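Putative cytochrome P450 120 (Synechocystis sp., PDB 2VE3) binds heme and retinoic acid and, as a member of the cytochrome P450 family, probably acts as a monooxygenase. Local coordinates at residues H101-R104 against R105-Y109. Sequence-based numbering, arbitrary orientation.
With HEM (protoporphyrin IX containing Fe), chain C.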
loop_
_atom_site.group_PDB
_atom_site.type_symbol
_atom_site.label_atom_id
_atom_site.label_comp_id
_atom_site.label_asym_id
_atom_site.label_seq_id
_atom_site.Cartn_x
_atom_site.Cartn_y
_atom_site.Cartn_z
ATOM N N HIS A 101 -16.263 10.833 6.105
ATOM C CA HIS A 101 -15.427 10.139 5.120
ATOM C C HIS A 101 -15.515 10.773 3.726
ATOM O O HIS A 101 -14.490 11.059 3.119
ATOM C CB HIS A 101 -15.752 8.634 5.068
ATOM C CG HIS A 101 -14.962 7.878 4.041
ATOM N ND1 HIS A 101 -15.511 7.432 2.856
ATOM C CD2 HIS A 101 -13.662 7.500 4.016
ATOM C CE1 HIS A 101 -14.585 6.810 2.148
ATOM N NE2 HIS A 101 -13.451 6.846 2.824
ATOM N N ARG A 102 -16.733 11.006 3.233
ATOM C CA ARG A 102 -16.944 11.633 1.905
ATOM C C ARG A 102 -16.206 12.962 1.827
ATOM O O ARG A 102 -15.535 13.264 0.838
ATOM C CB ARG A 102 -18.434 11.885 1.640
ATOM C CG ARG A 102 -19.143 10.911 0.689
ATOM C CD ARG A 102 -20.651 10.812 1.004
ATOM N NE ARG A 102 -21.135 12.054 1.617
ATOM C CZ ARG A 102 -22.105 12.143 2.525
ATOM N NH1 ARG A 102 -22.747 11.061 2.953
ATOM N NH2 ARG A 102 -22.429 13.339 3.012
ATOM N N SER A 103 -16.325 13.735 2.900
ATOM C CA SER A 103 -15.705 15.049 2.999
ATOM C C SER A 103 -14.170 15.011 2.968
ATOM O O SER A 103 -13.553 15.707 2.166
ATOM C CB SER A 103 -16.219 15.768 4.252
ATOM O OG SER A 103 -15.501 16.956 4.477
ATOM N N ARG A 104 -13.558 14.206 3.833
ATOM C CA ARG A 104 -12.091 14.150 3.907
ATOM C C ARG A 104 -11.493 13.520 2.642
ATOM O O ARG A 104 -10.382 13.825 2.234
ATOM C CB ARG A 104 -11.600 13.421 5.169
ATOM C CG ARG A 104 -12.183 13.880 6.508
ATOM C CD ARG A 104 -12.474 15.381 6.618
ATOM N NE ARG A 104 -12.724 15.774 8.004
ATOM C CZ ARG A 104 -13.770 16.476 8.440
ATOM N NH1 ARG A 104 -14.717 16.907 7.609
ATOM N NH2 ARG A 104 -13.861 16.753 9.727
ATOM N N ARG A 105 -12.261 12.647 2.011
ATOM C CA ARG A 105 -11.871 12.083 0.736
ATOM C C ARG A 105 -11.660 13.179 -0.319
ATOM O O ARG A 105 -10.666 13.181 -1.041
ATOM C CB ARG A 105 -12.916 11.062 0.307
ATOM C CG ARG A 105 -12.560 10.345 -0.925
ATOM C CD ARG A 105 -12.645 8.859 -0.748
ATOM N NE ARG A 105 -12.201 8.274 -2.000
ATOM C CZ ARG A 105 -11.271 7.344 -2.134
ATOM N NH1 ARG A 105 -10.667 6.799 -1.078
ATOM N NH2 ARG A 105 -10.979 6.941 -3.352
ATOM N N LYS A 106 -12.578 14.130 -0.386
ATOM C CA LYS A 106 -12.463 15.235 -1.347
ATOM C C LYS A 106 -11.341 16.221 -0.984
ATOM O O LYS A 106 -10.671 16.769 -1.867
ATOM C CB LYS A 106 -13.815 15.944 -1.504
ATOM C CG LYS A 106 -14.927 14.997 -1.948
ATOM C CD LYS A 106 -16.260 15.692 -2.166
ATOM C CE LYS A 106 -17.190 14.843 -3.040
ATOM N NZ LYS A 106 -16.801 14.871 -4.486
ATOM N N ILE A 107 -11.154 16.431 0.319
ATOM C CA ILE A 107 -10.081 17.271 0.869
ATOM C C ILE A 107 -8.679 16.707 0.564
ATOM O O ILE A 107 -7.796 17.418 0.055
ATOM C CB ILE A 107 -10.264 17.431 2.405
ATOM C CG1 ILE A 107 -11.448 18.360 2.703
ATOM C CG2 ILE A 107 -8.976 17.924 3.073
ATOM C CD1 ILE A 107 -11.975 18.262 4.093
ATOM N N LEU A 108 -8.496 15.424 0.870
ATOM C CA LEU A 108 -7.205 14.757 0.702
ATOM C C LEU A 108 -6.811 14.596 -0.768
ATOM O O LEU A 108 -5.643 14.750 -1.109
ATOM C CB LEU A 108 -7.162 13.428 1.493
ATOM C CG LEU A 108 -7.000 13.583 3.020
ATOM C CD1 LEU A 108 -7.653 12.464 3.829
ATOM C CD2 LEU A 108 -5.544 13.716 3.413
ATOM N N TYR A 109 -7.785 14.337 -1.638
ATOM C CA TYR A 109 -7.523 14.189 -3.075
ATOM C C TYR A 109 -6.782 15.397 -3.665
ATOM O O TYR A 109 -5.938 15.255 -4.541
ATOM C CB TYR A 109 -8.821 13.901 -3.845
ATOM C CG TYR A 109 -8.634 13.837 -5.350
ATOM C CD1 TYR A 109 -7.706 12.954 -5.926
ATOM C CD2 TYR A 109 -9.385 14.660 -6.206
ATOM C CE1 TYR A 109 -7.522 12.895 -7.315
ATOM C CE2 TYR A 109 -9.207 14.606 -7.605
ATOM C CZ TYR A 109 -8.275 13.717 -8.146
ATOM O OH TYR A 109 -8.080 13.648 -9.517
HETATM C CHA HEM C . -6.702 2.946 0.393
HETATM C CHB HEM C . -3.506 0.071 -1.878
HETATM C CHC HEM C . -0.256 3.692 -1.931
HETATM C CHD HEM C . -3.194 6.369 0.803
HETATM C C1A HEM C . -6.146 1.837 -0.233
HETATM C C2A HEM C . -6.775 0.551 -0.475
HETATM C C3A HEM C . -5.886 -0.230 -1.119
HETATM C C4A HEM C . -4.668 0.525 -1.279
HETATM C CMA HEM C . -6.071 -1.683 -1.593
HETATM C CAA HEM C . -8.233 0.188 -0.105
HETATM C CBA HEM C . -8.349 -0.478 1.263
HETATM C CGA HEM C . -9.825 -0.619 1.572
HETATM O O1A HEM C . -10.514 -1.361 0.812
HETATM O O2A HEM C . -10.305 0.001 2.566
HETATM C C1B HEM C . -2.366 0.812 -2.128
HETATM C C2B HEM C . -1.215 0.394 -2.916
HETATM C C3B HEM C . -0.319 1.402 -2.937
HETATM C C4B HEM C . -0.876 2.477 -2.158
HETATM C CMB HEM C . -1.091 -0.981 -3.608
HETATM C CAB HEM C . 1.088 1.470 -3.616
HETATM C CBB HEM C . 1.371 0.887 -4.792
HETATM C C1C HEM C . -0.770 4.764 -1.241
HETATM C C2C HEM C . -0.153 6.066 -1.088
HETATM C C3C HEM C . -0.963 6.817 -0.331
HETATM C C4C HEM C . -2.116 5.990 0.032
HETATM C CMC HEM C . 1.190 6.499 -1.738
HETATM C CAC HEM C . -0.762 8.304 0.082
HETATM C CBC HEM C . 0.136 8.708 0.988
HETATM C C1D HEM C . -4.361 5.665 1.017
HETATM C C2D HEM C . -5.391 6.074 1.936
HETATM C C3D HEM C . -6.488 5.009 1.822
HETATM C C4D HEM C . -6.018 4.073 0.818
HETATM C CMD HEM C . -5.375 7.326 2.851
HETATM C CAD HEM C . -7.830 4.941 2.587
HETATM C CBD HEM C . -8.946 5.335 1.622
HETATM C CGD HEM C . -10.283 5.320 2.323
HETATM O O1D HEM C . -11.248 5.864 1.728
HETATM O O2D HEM C . -10.409 4.782 3.463
HETATM N NA HEM C . -4.868 1.782 -0.735
HETATM N NB HEM C . -2.116 2.085 -1.665
HETATM N NC HEM C . -1.962 4.742 -0.538
HETATM N ND HEM C . -4.765 4.496 0.365
HETATM FE FE HEM C . -3.496 3.391 -0.908
#
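Arg105 and His101, one turn apart on a helix consistent with the C helix of P450s, illustrate how basic and hydrogen-bonding residues there meet a heme propionate: four positions apart, they send their side chains the same way to one carboxylate oxygen. The backbone N of Arg105 bonds to O of His101, and both side chains leave with CG opposite the backbone N (chi1 -175° and 178°), ring and guanidinium planes 37° apart. His101 NE2 gives O1D of the heme a short, nearly straight bond of 2.6 Å, the oxygen lying at the ring edge near its plane. Arg105 bends at chi2 and brings NH1 to the same O1D at 3.0 Å, a weak, more angled bond, while NH2 reaches the carbonyl of Glu390, next to the heme-ligating Cys391 (assigned by similarity). Were His101 replaced by alanine, O1D would lose its short, straight bond and keep the weak one from Arg105 NH1, and the propionate would probably turn more freely. Lys106 N makes weak bonds to O of Arg102 and O of Ser103, and its CG lies by the Arg102 oxygen. Ile107 donates its N to O of Ser103 and sets CD1 alongside CD of Arg104, 3.9 Å away. Arg104 NH1 bonds to Ser103 OG in the guanidinium plane, and NE forms a salt bridge with Glu243. Leu108 N closes the next turn on O of Arg104 (2.8 Å), with CD1 beside that oxygen. Helix 98-109 thus turns His101 and Arg105 to the heme, while Ile107 and Leu108 pack on helix 224-230 and Leu108 also meets helix 241-272.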